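Long-range contacts in hydrogenase (NiFe) small subunit HydA (Allochromatium vinosum, PDB 3MYR), which probably relays electrons from hydrogen oxidation through three iron-sulfur clusters, as the small subunit of a heterodimeric [NiFe] hydrogenase: residues A[9-14]-A[70-75]; A[113-118]-A[141-146]; A[3-8]-A[38-43]; A[197-202]-A[214-219]. All coordinates share one frame; numbering follows the deposited sequence.

Contact 1. Residues A[9-14]-A[70-75]. With SF4 (iron/sulfur cluster), chain I.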
loop_
_atom_site.group_PDB
_atom_site.type_symbol
_atom_site.label_atom_id
_atom_site.label_comp_id
_atom_site.label_asym_id
_atom_site.label_seq_id
_atom_site.Cartn_x
_atom_site.Cartn_y
_atom_site.Cartn_z
ATOM N N LEU A 9 3.564 6.902 15.497
ATOM C CA LEU A 9 4.772 6.056 15.295
ATOM C C LEU A 9 4.393 4.886 14.444
ATOM O O LEU A 9 3.392 4.173 14.747
ATOM C CB LEU A 9 5.304 5.538 16.644
ATOM C CG LEU A 9 5.666 6.628 17.689
ATOM C CD1 LEU A 9 6.086 6.012 19.034
ATOM C CD2 LEU A 9 6.772 7.441 17.038
ATOM N N SER A 10 5.171 4.626 13.398
ATOM C CA SER A 10 4.892 3.489 12.488
ATOM C C SER A 10 6.013 2.469 12.631
ATOM O O SER A 10 7.168 2.797 12.352
ATOM C CB SER A 10 4.864 4.016 11.025
ATOM O OG SER A 10 3.822 4.951 10.925
ATOM N N PHE A 11 5.723 1.253 13.074
ATOM C CA PHE A 11 6.846 0.324 13.363
ATOM C C PHE A 11 6.785 -0.895 12.405
ATOM O O PHE A 11 6.884 -0.704 11.164
ATOM C CB PHE A 11 6.765 -0.046 14.866
ATOM C CG PHE A 11 7.127 1.120 15.807
ATOM C CD1 PHE A 11 8.216 1.947 15.526
ATOM C CD2 PHE A 11 6.436 1.328 16.995
ATOM C CE1 PHE A 11 8.660 2.928 16.440
ATOM C CE2 PHE A 11 6.833 2.340 17.900
ATOM C CZ PHE A 11 7.945 3.146 17.622
ATOM N N GLN A 12 6.389 -2.082 12.881
ATOM C CA GLN A 12 6.269 -3.206 11.918
ATOM C C GLN A 12 4.839 -3.244 11.389
ATOM O O GLN A 12 4.020 -4.142 11.758
ATOM C CB GLN A 12 6.615 -4.551 12.565
ATOM C CG GLN A 12 8.070 -4.630 13.085
ATOM C CD GLN A 12 8.254 -5.988 13.721
ATOM O OE1 GLN A 12 7.691 -6.243 14.778
ATOM N NE2 GLN A 12 9.051 -6.874 13.085
ATOM N N GLU A 13 4.502 -2.249 10.580
ATOM C CA GLU A 13 3.126 -2.147 10.106
ATOM C C GLU A 13 3.088 -2.392 8.585
ATOM O O GLU A 13 4.154 -2.349 7.884
ATOM C CB GLU A 13 2.491 -0.793 10.408
ATOM C CG GLU A 13 3.417 0.379 10.474
ATOM C CD GLU A 13 3.698 1.126 9.158
ATOM O OE1 GLU A 13 4.916 1.201 8.725
ATOM O OE2 GLU A 13 2.770 1.831 8.694
ATOM N N CYS A 14 1.867 -2.498 8.056
ATOM C CA CYS A 14 1.762 -2.659 6.611
ATOM C C CYS A 14 1.185 -1.350 6.016
ATOM O O CYS A 14 1.018 -1.236 4.807
ATOM C CB CYS A 14 0.837 -3.896 6.352
ATOM S SG CYS A 14 -0.981 -3.497 6.465
ATOM N N VAL A 70 0.235 9.646 21.726
ATOM C CA VAL A 70 1.036 8.871 20.809
ATOM C C VAL A 70 0.057 7.839 20.191
ATOM O O VAL A 70 -0.725 7.211 20.914
ATOM C CB VAL A 70 2.218 8.159 21.540
ATOM C CG1 VAL A 70 3.013 7.258 20.602
ATOM C CG2 VAL A 70 3.141 9.217 22.109
ATOM N N ILE A 71 0.031 7.735 18.866
ATOM C CA ILE A 71 -0.655 6.596 18.217
ATOM C C ILE A 71 0.429 5.684 17.634
ATOM O O ILE A 71 1.453 6.194 17.077
ATOM C CB ILE A 71 -1.585 7.111 17.130
ATOM C CG1 ILE A 71 -2.610 8.079 17.810
ATOM C CG2 ILE A 71 -2.270 5.930 16.431
ATOM C CD1 ILE A 71 -3.615 8.703 16.865
ATOM N N VAL A 72 0.323 4.369 17.894
ATOM C CA VAL A 72 1.362 3.440 17.375
ATOM C C VAL A 72 0.647 2.473 16.439
ATOM O O VAL A 72 -0.390 1.878 16.798
ATOM C CB VAL A 72 1.980 2.560 18.457
ATOM C CG1 VAL A 72 3.000 1.586 17.848
ATOM C CG2 VAL A 72 2.586 3.372 19.546
ATOM N N ASP A 73 1.253 2.279 15.282
ATOM C CA ASP A 73 0.813 1.397 14.226
ATOM C C ASP A 73 1.930 0.312 14.132
ATOM O O ASP A 73 3.097 0.668 13.947
ATOM C CB ASP A 73 0.825 2.226 12.902
ATOM C CG ASP A 73 0.091 1.542 11.851
ATOM O OD1 ASP A 73 -0.353 0.429 12.193
ATOM O OD2 ASP A 73 -0.016 2.007 10.701
ATOM N N GLY A 74 1.587 -0.997 14.130
ATOM C CA GLY A 74 2.617 -2.068 13.951
ATOM C C GLY A 74 3.129 -2.614 15.271
ATOM O O GLY A 74 3.117 -1.928 16.287
ATOM N N SER A 75 3.641 -3.833 15.244
ATOM C CA SER A 75 4.300 -4.454 16.389
ATOM C C SER A 75 5.725 -3.925 16.487
ATOM O O SER A 75 6.193 -3.193 15.621
ATOM C CB SER A 75 4.271 -5.997 16.253
ATOM O OG SER A 75 4.971 -6.320 15.045
HETATM FE FE1 SF4 I . -3.368 -5.274 9.871
HETATM FE FE2 SF4 I . -2.914 -2.651 10.712
HETATM FE FE3 SF4 I . -1.164 -4.741 11.451
HETATM FE FE4 SF4 I . -1.555 -3.653 8.695
HETATM S S1 SF4 I . -0.540 -2.615 10.645
HETATM S S2 SF4 I . -1.179 -5.740 9.434
HETATM S S3 SF4 I . -3.825 -3.445 8.709
HETATM S S4 SF4 I . -3.343 -4.556 12.012
#
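Ser75 OG donates to Gln12 OE1 over 2.7 Å, reaching the amide oxygen from above its carbonyl plane. The serine oxygen sits between its own N and carbonyl carbon (chi1 60°), which turns it to the glutamine. Replacing Gln12 with an alanine would probably leave the Ser75 hydroxyl without this acceptor and cost the amide's NE2 bonds to Thr127 and to Val38 of the large subunit. Next to this pair, Phe11 CD2 rests on Val72 CG1 at 3.5 Å, and Leu9 CD1 meets Val70 CG1. At the cluster, Cys14 SG binds iron FE4 at 2.3 Å, and Asp73 OD1 lies 3.4 Å from sulfur S1. Backbone pairing positions these groups: strands 5-10 and 69-77 of the flavodoxin-like domain run parallel, joined by bonds such as Asp73 N to Leu9 O, and past them Gln12 N gives its hydrogen to Ser75 O. Gly74 suits its place because a CB would clash with the N atoms of Gln12 and Glu13. Glu13 OE2, whose hydrogen bond is with Thr15 OG1, lies 3.4 Å from Asp73 OD2 without bonding to it; if both buried acids are charged they would repel, which may raise the proton affinity of one.

Contact 2. Residues A[113-118]-A[141-146]; sequences CAAFGG and VINVPG. With SF4 (iron/sulfur cluster), chain I.
The Phe116 ring carries the CB of its own neighbour Ala115 over the centre of one face, while Pro145 and Asn143 come to it obliquely from the facing segment. Pro145 CB lies 3.7 Å from Phe116 CE2, and on the other flank of the ring Asn143 ND2 is 3.9 Å from Phe116 CE1, with the ring and amide planes 64° apart. This is helix-on-strand packing within the flavodoxin-like alpha/beta domain: the last turn of helix 111-116 leans on strand 141-144 and on the loop that leaves it. With its CG anti to the carbonyl carbon (chi1 -59°), the phenylalanine swings its ring from the helix side out to the strand's end, where Pro253 also packs on it.

Alanine suits position 115 because its side chain points toward the strand, and its single methyl lies 3.6 Å from Asn143 OD1 and 4.2 Å from Pro145 CB; with the two CA atoms of Ala115 and Asn143 only 5.2 Å apart, a small residue fits this close approach. Asparagine gives the strand a two-ended polar group: ND2 donates to Tyr173 O, while a water lies 2.7 Å from both Asn143 OD1 and Ala115 O, so that helix end and strand are linked through one water. Gly117 takes a positive phi as the chain leaves the helix, a conformation in which a CB would jam against the preceding carbonyl. The first residue of 113-118 and the last of 141-146 reach the proximal cluster: Gly146 O lies 3.4 Å from sulfur S4, and Cys113 SG binds iron FE3 at 2.2 Å.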
loop_
_atom_site.group_PDB
_atom_site.type_symbol
_atom_site.label_atom_id
_atom_site.label_comp_id
_atom_site.label_asym_id
_atom_site.label_seq_id
_atom_site.Cartn_x
_atom_site.Cartn_y
_atom_site.Cartn_z
ATOM N N CYS A 113 -1.792 -5.563 15.163
ATOM C CA CYS A 113 -0.351 -5.769 15.405
ATOM C C CYS A 113 0.144 -4.979 16.622
ATOM O O CYS A 113 0.810 -5.517 17.526
ATOM C CB CYS A 113 0.453 -5.352 14.168
ATOM S SG CYS A 113 0.018 -6.257 12.610
ATOM N N ALA A 114 -0.158 -3.688 16.667
ATOM C CA ALA A 114 0.238 -2.877 17.821
ATOM C C ALA A 114 -0.477 -3.335 19.091
ATOM O O ALA A 114 0.118 -3.379 20.153
ATOM C CB ALA A 114 -0.047 -1.396 17.547
ATOM N N ALA A 115 -1.779 -3.590 18.997
ATOM C CA ALA A 115 -2.554 -3.939 20.163
ATOM C C ALA A 115 -2.158 -5.285 20.763
ATOM O O ALA A 115 -2.006 -5.380 21.991
ATOM C CB ALA A 115 -4.060 -3.859 19.886
ATOM N N PHE A 116 -1.928 -6.281 19.922
ATOM C CA PHE A 116 -1.809 -7.659 20.388
ATOM C C PHE A 116 -0.622 -8.428 19.769
ATOM O O PHE A 116 -0.503 -9.610 20.036
ATOM C CB PHE A 116 -3.114 -8.445 20.061
ATOM C CG PHE A 116 -4.360 -7.852 20.679
ATOM C CD1 PHE A 116 -4.369 -7.461 22.041
ATOM C CD2 PHE A 116 -5.528 -7.734 19.938
ATOM C CE1 PHE A 116 -5.515 -6.907 22.634
ATOM C CE2 PHE A 116 -6.706 -7.182 20.515
ATOM C CZ PHE A 116 -6.715 -6.773 21.856
ATOM N N GLY A 117 0.147 -7.847 18.851
ATOM C CA GLY A 117 1.246 -8.616 18.255
ATOM C C GLY A 117 0.936 -8.853 16.770
ATOM O O GLY A 117 1.795 -8.605 15.889
ATOM N N GLY A 118 -0.316 -9.197 16.449
ATOM C CA GLY A 118 -0.698 -9.236 15.024
ATOM C C GLY A 118 0.206 -10.156 14.140
ATOM O O GLY A 118 0.702 -11.194 14.558
ATOM N N VAL A 141 -3.095 2.990 27.947
ATOM C CA VAL A 141 -3.007 2.474 26.578
ATOM C C VAL A 141 -4.420 2.115 26.123
ATOM O O VAL A 141 -5.137 1.364 26.772
ATOM C CB VAL A 141 -2.018 1.233 26.435
ATOM C CG1 VAL A 141 -2.147 0.584 24.961
ATOM C CG2 VAL A 141 -0.533 1.664 26.651
ATOM N N ILE A 142 -4.812 2.550 24.966
ATOM C CA ILE A 142 -6.146 2.158 24.478
ATOM C C ILE A 142 -5.898 1.283 23.262
ATOM O O ILE A 142 -5.217 1.721 22.353
ATOM C CB ILE A 142 -6.944 3.383 23.990
ATOM C CG1 ILE A 142 -7.211 4.348 25.133
ATOM C CG2 ILE A 142 -8.298 2.962 23.409
ATOM C CD1 ILE A 142 -7.696 5.689 24.484
ATOM N N ASN A 143 -6.438 0.072 23.218
ATOM C CA ASN A 143 -6.258 -0.808 22.052
ATOM C C ASN A 143 -7.403 -0.662 21.090
ATOM O O ASN A 143 -8.568 -0.759 21.496
ATOM C CB ASN A 143 -6.221 -2.239 22.550
ATOM C CG ASN A 143 -4.893 -2.542 23.266
ATOM O OD1 ASN A 143 -3.878 -1.948 22.910
ATOM N ND2 ASN A 143 -4.911 -3.398 24.263
ATOM N N VAL A 144 -7.100 -0.400 19.823
ATOM C CA VAL A 144 -8.126 -0.215 18.827
ATOM C C VAL A 144 -7.782 -1.218 17.702
ATOM O O VAL A 144 -7.174 -0.855 16.691
ATOM C CB VAL A 144 -8.173 1.282 18.312
ATOM C CG1 VAL A 144 -9.319 1.492 17.187
ATOM C CG2 VAL A 144 -8.438 2.256 19.502
ATOM N N PRO A 145 -8.141 -2.495 17.884
ATOM C CA PRO A 145 -7.625 -3.576 17.002
ATOM C C PRO A 145 -8.521 -3.780 15.775
ATOM O O PRO A 145 -9.531 -3.045 15.619
ATOM C CB PRO A 145 -7.663 -4.784 17.878
ATOM C CG PRO A 145 -8.773 -4.529 18.840
ATOM C CD PRO A 145 -8.678 -3.013 19.142
ATOM N N GLY A 146 -8.228 -4.792 14.968
ATOM C CA GLY A 146 -8.793 -4.872 13.596
ATOM C C GLY A 146 -7.637 -4.803 12.610
ATOM O O GLY A 146 -6.611 -4.245 12.918
HETATM FE FE1 SF4 I . -3.368 -5.274 9.871
HETATM FE FE2 SF4 I . -2.914 -2.651 10.712
HETATM FE FE3 SF4 I . -1.164 -4.741 11.451
HETATM FE FE4 SF4 I . -1.555 -3.653 8.695
HETATM S S1 SF4 I . -0.540 -2.615 10.645
HETATM S S2 SF4 I . -1.179 -5.740 9.434
HETATM S S3 SF4 I . -3.825 -3.445 8.709
HETATM S S4 SF4 I . -3.343 -4.556 12.012
HETATM O O HOH W 1 -1.422 -3.014 23.237
#

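Contact 3. Residues A[3-8]-A[38-43]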
loop_
_atom_site.group_PDB
_atom_site.type_symbol
_atom_site.label_atom_id
_atom_site.label_comp_id
_atom_site.label_asym_id
_atom_site.label_seq_id
_atom_site.Cartn_x
_atom_site.Cartn_y
_atom_site.Cartn_z
ATOM N N ARG A 3 -3.866 23.456 19.540
ATOM C CA ARG A 3 -4.447 22.118 19.159
ATOM C C ARG A 3 -3.577 21.001 19.777
ATOM O O ARG A 3 -2.375 21.097 19.778
ATOM C CB ARG A 3 -4.591 21.912 17.634
ATOM C CG ARG A 3 -5.709 22.772 16.929
ATOM C CD ARG A 3 -5.544 22.636 15.384
ATOM N NE ARG A 3 -4.539 23.613 14.870
ATOM C CZ ARG A 3 -3.400 23.273 14.241
ATOM N NH1 ARG A 3 -3.094 21.997 14.084
ATOM N NH2 ARG A 3 -2.516 24.200 13.833
ATOM N N PRO A 4 -4.209 19.992 20.401
ATOM C CA PRO A 4 -3.430 19.023 21.155
ATOM C C PRO A 4 -2.512 18.226 20.215
ATOM O O PRO A 4 -2.913 17.845 19.105
ATOM C CB PRO A 4 -4.497 18.102 21.779
ATOM C CG PRO A 4 -5.752 18.436 21.099
ATOM C CD PRO A 4 -5.655 19.860 20.643
ATOM N N SER A 5 -1.308 17.981 20.674
ATOM C CA SER A 5 -0.291 17.326 19.865
ATOM C C SER A 5 -0.450 15.803 19.738
ATOM O O SER A 5 -0.779 15.105 20.730
ATOM C CB SER A 5 1.057 17.643 20.438
ATOM O OG SER A 5 2.078 16.945 19.731
ATOM N N VAL A 6 -0.256 15.309 18.500
ATOM C CA VAL A 6 -0.358 13.880 18.197
ATOM C C VAL A 6 0.889 13.384 17.452
ATOM O O VAL A 6 1.332 14.000 16.472
ATOM C CB VAL A 6 -1.610 13.582 17.391
ATOM C CG1 VAL A 6 -1.597 12.081 16.990
ATOM C CG2 VAL A 6 -2.893 13.953 18.229
ATOM N N ILE A 7 1.541 12.359 17.988
ATOM C CA ILE A 7 2.692 11.786 17.361
ATOM C C ILE A 7 2.327 10.360 16.914
ATOM O O ILE A 7 1.871 9.545 17.744
ATOM C CB ILE A 7 3.862 11.689 18.319
ATOM C CG1 ILE A 7 4.370 13.136 18.616
ATOM C CG2 ILE A 7 5.072 10.938 17.591
ATOM C CD1 ILE A 7 5.449 13.170 19.736
ATOM N N TRP A 8 2.488 10.090 15.609
ATOM C CA TRP A 8 2.109 8.823 15.009
ATOM C C TRP A 8 3.392 8.020 14.779
ATOM O O TRP A 8 4.257 8.443 13.975
ATOM C CB TRP A 8 1.348 9.052 13.692
ATOM C CG TRP A 8 0.752 7.763 13.190
ATOM C CD1 TRP A 8 1.445 6.675 12.672
ATOM C CD2 TRP A 8 -0.637 7.405 13.137
ATOM N NE1 TRP A 8 0.559 5.714 12.237
ATOM C CE2 TRP A 8 -0.717 6.124 12.538
ATOM C CE3 TRP A 8 -1.843 8.081 13.466
ATOM C CZ2 TRP A 8 -1.946 5.501 12.267
ATOM C CZ3 TRP A 8 -3.032 7.420 13.283
ATOM C CH2 TRP A 8 -3.073 6.148 12.653
ATOM N N SER A 38 -2.940 18.607 16.334
ATOM C CA SER A 38 -1.750 19.001 15.647
ATOM C C SER A 38 -0.983 17.722 15.408
ATOM O O SER A 38 -0.398 17.156 16.355
ATOM C CB SER A 38 -0.909 19.973 16.485
ATOM O OG SER A 38 0.147 20.493 15.670
ATOM N N LEU A 39 -1.116 17.182 14.201
ATOM C CA LEU A 39 -0.464 15.905 13.894
ATOM C C LEU A 39 0.990 16.268 13.566
ATOM O O LEU A 39 1.289 16.802 12.488
ATOM C CB LEU A 39 -1.143 15.247 12.670
ATOM C CG LEU A 39 -0.422 14.003 12.119
ATOM C CD1 LEU A 39 -0.401 12.870 13.234
ATOM C CD2 LEU A 39 -1.056 13.428 10.788
ATOM N N ASP A 40 1.903 16.025 14.506
ATOM C CA ASP A 40 3.235 16.623 14.427
ATOM C C ASP A 40 4.297 15.728 13.807
ATOM O O ASP A 40 5.378 16.196 13.439
ATOM C CB ASP A 40 3.662 17.045 15.811
ATOM C CG ASP A 40 2.826 18.231 16.345
ATOM O OD1 ASP A 40 2.675 18.358 17.587
ATOM O OD2 ASP A 40 2.307 19.057 15.535
ATOM N N TYR A 41 3.959 14.453 13.638
ATOM C CA TYR A 41 4.875 13.509 13.036
ATOM C C TYR A 41 4.092 12.329 12.497
ATOM O O TYR A 41 3.250 11.748 13.209
ATOM C CB TYR A 41 5.842 13.045 14.113
ATOM C CG TYR A 41 6.905 12.092 13.672
ATOM C CD1 TYR A 41 8.122 12.548 13.095
ATOM C CD2 TYR A 41 6.722 10.718 13.831
ATOM C CE1 TYR A 41 9.095 11.664 12.764
ATOM C CE2 TYR A 41 7.741 9.798 13.523
ATOM C CZ TYR A 41 8.911 10.272 13.003
ATOM O OH TYR A 41 9.884 9.344 12.689
ATOM N N HIS A 42 4.335 11.993 11.242
ATOM C CA HIS A 42 3.626 10.905 10.576
ATOM C C HIS A 42 4.354 10.667 9.276
ATOM O O HIS A 42 4.339 11.532 8.415
ATOM C CB HIS A 42 2.187 11.205 10.255
ATOM C CG HIS A 42 1.441 9.970 9.829
ATOM N ND1 HIS A 42 1.970 9.070 8.912
ATOM C CD2 HIS A 42 0.324 9.383 10.334
ATOM C CE1 HIS A 42 1.175 8.009 8.842
ATOM N NE2 HIS A 42 0.177 8.170 9.701
ATOM N N HIS A 43 5.081 9.566 9.212
ATOM C CA HIS A 43 5.977 9.195 8.085
ATOM C C HIS A 43 5.312 9.233 6.752
ATOM O O HIS A 43 5.964 9.556 5.759
ATOM C CB HIS A 43 6.511 7.745 8.189
ATOM C CG HIS A 43 7.678 7.580 9.107
ATOM N ND1 HIS A 43 8.401 6.401 9.182
ATOM C CD2 HIS A 43 8.230 8.423 10.024
ATOM C CE1 HIS A 43 9.347 6.518 10.107
ATOM N NE2 HIS A 43 9.258 7.733 10.638
HETATM O O HOH W 2 -0.512 21.205 13.290
HETATM O O HOH W 3 5.028 7.629 11.502
#
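Asp40 holds two serine hydroxyls, one on each carboxylate oxygen: Ser5 OG donates across the contact to Asp40 OD1 over 2.6 Å, on the anti side, and Ser38 OG donates to Asp40 OD2 on the syn side. Strands 5-10 and 38-41 pair here in parallel, in the mixed sheet of the flavodoxin-like domain. Ser38 N to Pro4 O, Val6 N to Ser38 O, Asp40 N to Val6 O and Trp8 N to Tyr41 O join the backbones. Serine suits both positions, being small enough to sit close to the strand and able to give its proton to the acid. On the face of the sheet away from the serines, Val6 CG1 and Leu39 CD1 form an apolar pair at 4.0 Å.

Further along, the side chains of Trp8 and His42 run alongside each other in the same direction. The five-membered ring of Trp8 stacks face to face on the imidazole, centroids 4.0 Å apart and planes at 30°. CG stands anti to N in both residues (chi1 -170° in Trp8, -169° in His42), which brings the rings together, and Thr18 holds His42 by its NE2. A leucine in place of Trp8 would probably leave the His42 ring without its flat partner and freer to turn. A water joins Trp8 to His43, just past strand 38-41: it accepts from His43 N and donates to Trp8 O at 2.7 Å.

Contact 4. Residues A[197-202]-A[214-219]; sequences GLFAES and LYRLGC. With SF4 (iron/sulfur cluster), chain J.
The charged pair comes first: Arg216 NH2 donates to Glu201 OE1 at 3.2 Å along an almost straight bond, 169° at the hydrogen. The carboxylate oxygen lies in the guanidinium plane, yet is itself met from above the carboxylate plane, the two planes standing 54° apart. Both residues lie at the surface, where such a pair can form without the cost of burying charge.

Aromatic contacts use the same arginine. Its CD sits over one face of the Phe199 ring, a CH-pi contact 3.9 Å from the centroid, while the guanidinium lies past the CD2 side of the ring. There it turns its own face toward Phe199 CD2, which NH1 approaches to 3.4 Å, with the planes 21° apart. Two kinks in the middle of the arginine chain allow this course. Phenylalanine suits the place because its broad face receives the apolar CD, and CD2 at its side meets the flat guanidinium; CE1 meets Tyr215 CB at an oblique angle.

These two loops belong to the C-terminal part of the small subunit, which houses the second [4Fe-4S] cluster: Cys219 SG binds iron FE3 at 2.3 Å, and Tyr215 CB lies near sulfur S1.

Among apolar contacts, the short Ala200 methyl touches two leucines, 3.8 Å from Leu214 CD2 and 4.0 Å from Leu217 CD1. Leu217 also covers the backbone of Glu201 and Ser202.

Water supplies the remaining link, donating to Ala200 O and accepting from Arg216 N at 2.8 Å.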
loop_
_atom_site.group_PDB
_atom_site.type_symbol
_atom_site.label_atom_id
_atom_site.label_comp_id
_atom_site.label_asym_id
_atom_site.label_seq_id
_atom_site.Cartn_x
_atom_site.Cartn_y
_atom_site.Cartn_z
ATOM N N GLY A 197 -30.360 -23.222 11.405
ATOM C CA GLY A 197 -29.619 -24.340 10.743
ATOM C C GLY A 197 -29.511 -24.125 9.211
ATOM O O GLY A 197 -29.408 -25.085 8.458
ATOM N N LEU A 198 -29.546 -22.873 8.752
ATOM C CA LEU A 198 -29.361 -22.553 7.335
ATOM C C LEU A 198 -27.953 -22.048 7.057
ATOM O O LEU A 198 -27.526 -21.000 7.572
ATOM C CB LEU A 198 -30.434 -21.550 6.857
ATOM C CG LEU A 198 -31.883 -21.990 7.072
ATOM C CD1 LEU A 198 -32.868 -20.834 6.875
ATOM C CD2 LEU A 198 -32.166 -23.010 6.060
ATOM N N PHE A 199 -27.205 -22.812 6.267
ATOM C CA PHE A 199 -25.759 -22.517 6.104
ATOM C C PHE A 199 -25.364 -22.531 4.610
ATOM O O PHE A 199 -25.809 -23.408 3.881
ATOM C CB PHE A 199 -24.950 -23.619 6.801
ATOM C CG PHE A 199 -25.134 -23.664 8.279
ATOM C CD1 PHE A 199 -24.585 -22.639 9.093
ATOM C CD2 PHE A 199 -25.838 -24.714 8.872
ATOM C CE1 PHE A 199 -24.770 -22.692 10.482
ATOM C CE2 PHE A 199 -25.977 -24.768 10.265
ATOM C CZ PHE A 199 -25.444 -23.739 11.048
ATOM N N ALA A 200 -24.511 -21.621 4.178
ATOM C CA ALA A 200 -23.864 -21.724 2.876
ATOM C C ALA A 200 -22.832 -22.901 2.889
ATOM O O ALA A 200 -22.182 -23.137 3.879
ATOM C CB ALA A 200 -23.133 -20.328 2.525
ATOM N N GLU A 201 -22.716 -23.657 1.803
ATOM C CA GLU A 201 -21.709 -24.706 1.742
ATOM C C GLU A 201 -20.651 -24.399 0.730
ATOM O O GLU A 201 -19.723 -25.127 0.628
ATOM C CB GLU A 201 -22.386 -26.070 1.483
ATOM C CG GLU A 201 -23.452 -26.240 2.564
ATOM C CD GLU A 201 -23.720 -27.679 2.913
ATOM O OE1 GLU A 201 -23.054 -28.152 3.892
ATOM O OE2 GLU A 201 -24.568 -28.315 2.211
ATOM N N SER A 202 -20.791 -23.287 0.011
ATOM C CA SER A 202 -19.696 -22.766 -0.810
ATOM C C SER A 202 -19.987 -21.285 -0.922
ATOM O O SER A 202 -21.010 -20.839 -0.382
ATOM C CB SER A 202 -19.686 -23.429 -2.206
ATOM O OG SER A 202 -20.724 -22.866 -2.971
ATOM N N LEU A 214 -22.469 -18.265 7.248
ATOM C CA LEU A 214 -21.091 -18.700 6.818
ATOM C C LEU A 214 -20.245 -19.546 7.792
ATOM O O LEU A 214 -19.037 -19.809 7.527
ATOM C CB LEU A 214 -20.275 -17.481 6.419
ATOM C CG LEU A 214 -20.987 -16.597 5.363
ATOM C CD1 LEU A 214 -20.170 -15.319 5.053
ATOM C CD2 LEU A 214 -21.201 -17.389 3.978
ATOM N N TYR A 215 -20.885 -20.004 8.865
ATOM C CA TYR A 215 -20.226 -20.735 9.930
ATOM C C TYR A 215 -19.443 -21.970 9.381
ATOM O O TYR A 215 -18.272 -22.195 9.755
ATOM C CB TYR A 215 -21.265 -21.227 10.957
ATOM C CG TYR A 215 -20.614 -22.078 12.038
ATOM C CD1 TYR A 215 -20.604 -23.466 11.967
ATOM C CD2 TYR A 215 -19.967 -21.492 13.079
ATOM C CE1 TYR A 215 -19.993 -24.236 12.961
ATOM C CE2 TYR A 215 -19.335 -22.246 14.044
ATOM C CZ TYR A 215 -19.349 -23.599 13.963
ATOM O OH TYR A 215 -18.709 -24.296 14.963
ATOM N N ARG A 216 -20.073 -22.710 8.453
ATOM C CA ARG A 216 -19.450 -23.885 7.887
ATOM C C ARG A 216 -18.257 -23.618 6.999
ATOM O O ARG A 216 -17.418 -24.509 6.796
ATOM C CB ARG A 216 -20.552 -24.785 7.245
ATOM C CG ARG A 216 -20.974 -25.652 8.377
ATOM C CD ARG A 216 -22.336 -26.015 8.705
ATOM N NE ARG A 216 -22.886 -26.844 7.711
ATOM C CZ ARG A 216 -23.982 -27.622 7.838
ATOM N NH1 ARG A 216 -24.547 -27.909 9.018
ATOM N NH2 ARG A 216 -24.457 -28.214 6.730
ATOM N N LEU A 217 -18.150 -22.396 6.490
ATOM C CA LEU A 217 -16.983 -21.965 5.782
ATOM C C LEU A 217 -15.931 -21.313 6.682
ATOM O O LEU A 217 -15.022 -20.721 6.168
ATOM C CB LEU A 217 -17.413 -20.920 4.699
ATOM C CG LEU A 217 -18.378 -21.586 3.682
ATOM C CD1 LEU A 217 -19.100 -20.582 2.719
ATOM C CD2 LEU A 217 -17.666 -22.727 2.897
ATOM N N GLY A 218 -16.027 -21.406 8.005
ATOM C CA GLY A 218 -14.887 -21.012 8.802
ATOM C C GLY A 218 -15.134 -19.712 9.580
ATOM O O GLY A 218 -14.262 -19.286 10.293
ATOM N N CYS A 219 -16.343 -19.124 9.482
ATOM C CA CYS A 219 -16.562 -17.777 10.064
ATOM C C CYS A 219 -16.200 -17.794 11.571
ATOM O O CYS A 219 -16.668 -18.668 12.302
ATOM C CB CYS A 219 -18.042 -17.380 9.907
ATOM S SG CYS A 219 -18.372 -15.671 10.481
HETATM FE FE1 SF4 J . -22.893 -14.250 11.008
HETATM FE FE2 SF4 J . -22.961 -17.028 10.787
HETATM FE FE3 SF4 J . -20.582 -15.696 11.025
HETATM FE FE4 SF4 J . -22.300 -15.866 13.144
HETATM S S1 SF4 J . -21.196 -17.564 12.113
HETATM S S2 SF4 J . -21.129 -14.048 12.515
HETATM S S3 SF4 J . -24.324 -15.689 12.059
HETATM S S4 SF4 J . -22.083 -15.536 9.286
HETATM O O HOH W 4 -21.765 -21.978 6.308
#

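Contacts 1, 2 and 3 lie in the one flavodoxin-like domain and share its mixed sheet, while contact 4 belongs to the C-terminal part. Strand 5-10 serves both contact 3 and contact 1, whose segments alternate along the chain; contact 2 follows, then contact 4. Contacts 1 and 3 have centres about 14 Å apart, and contacts 1 and 2 only about 10 Å; contacts 1 and 2 both reach the same [4Fe-4S] cluster. Contact 4 is remote, its centre about 29 Å from that of contact 2, and sits at the second [4Fe-4S] cluster, with the [3Fe-4S] cluster between them. The order of clusters is consistent with an electron path running the length of the subunit.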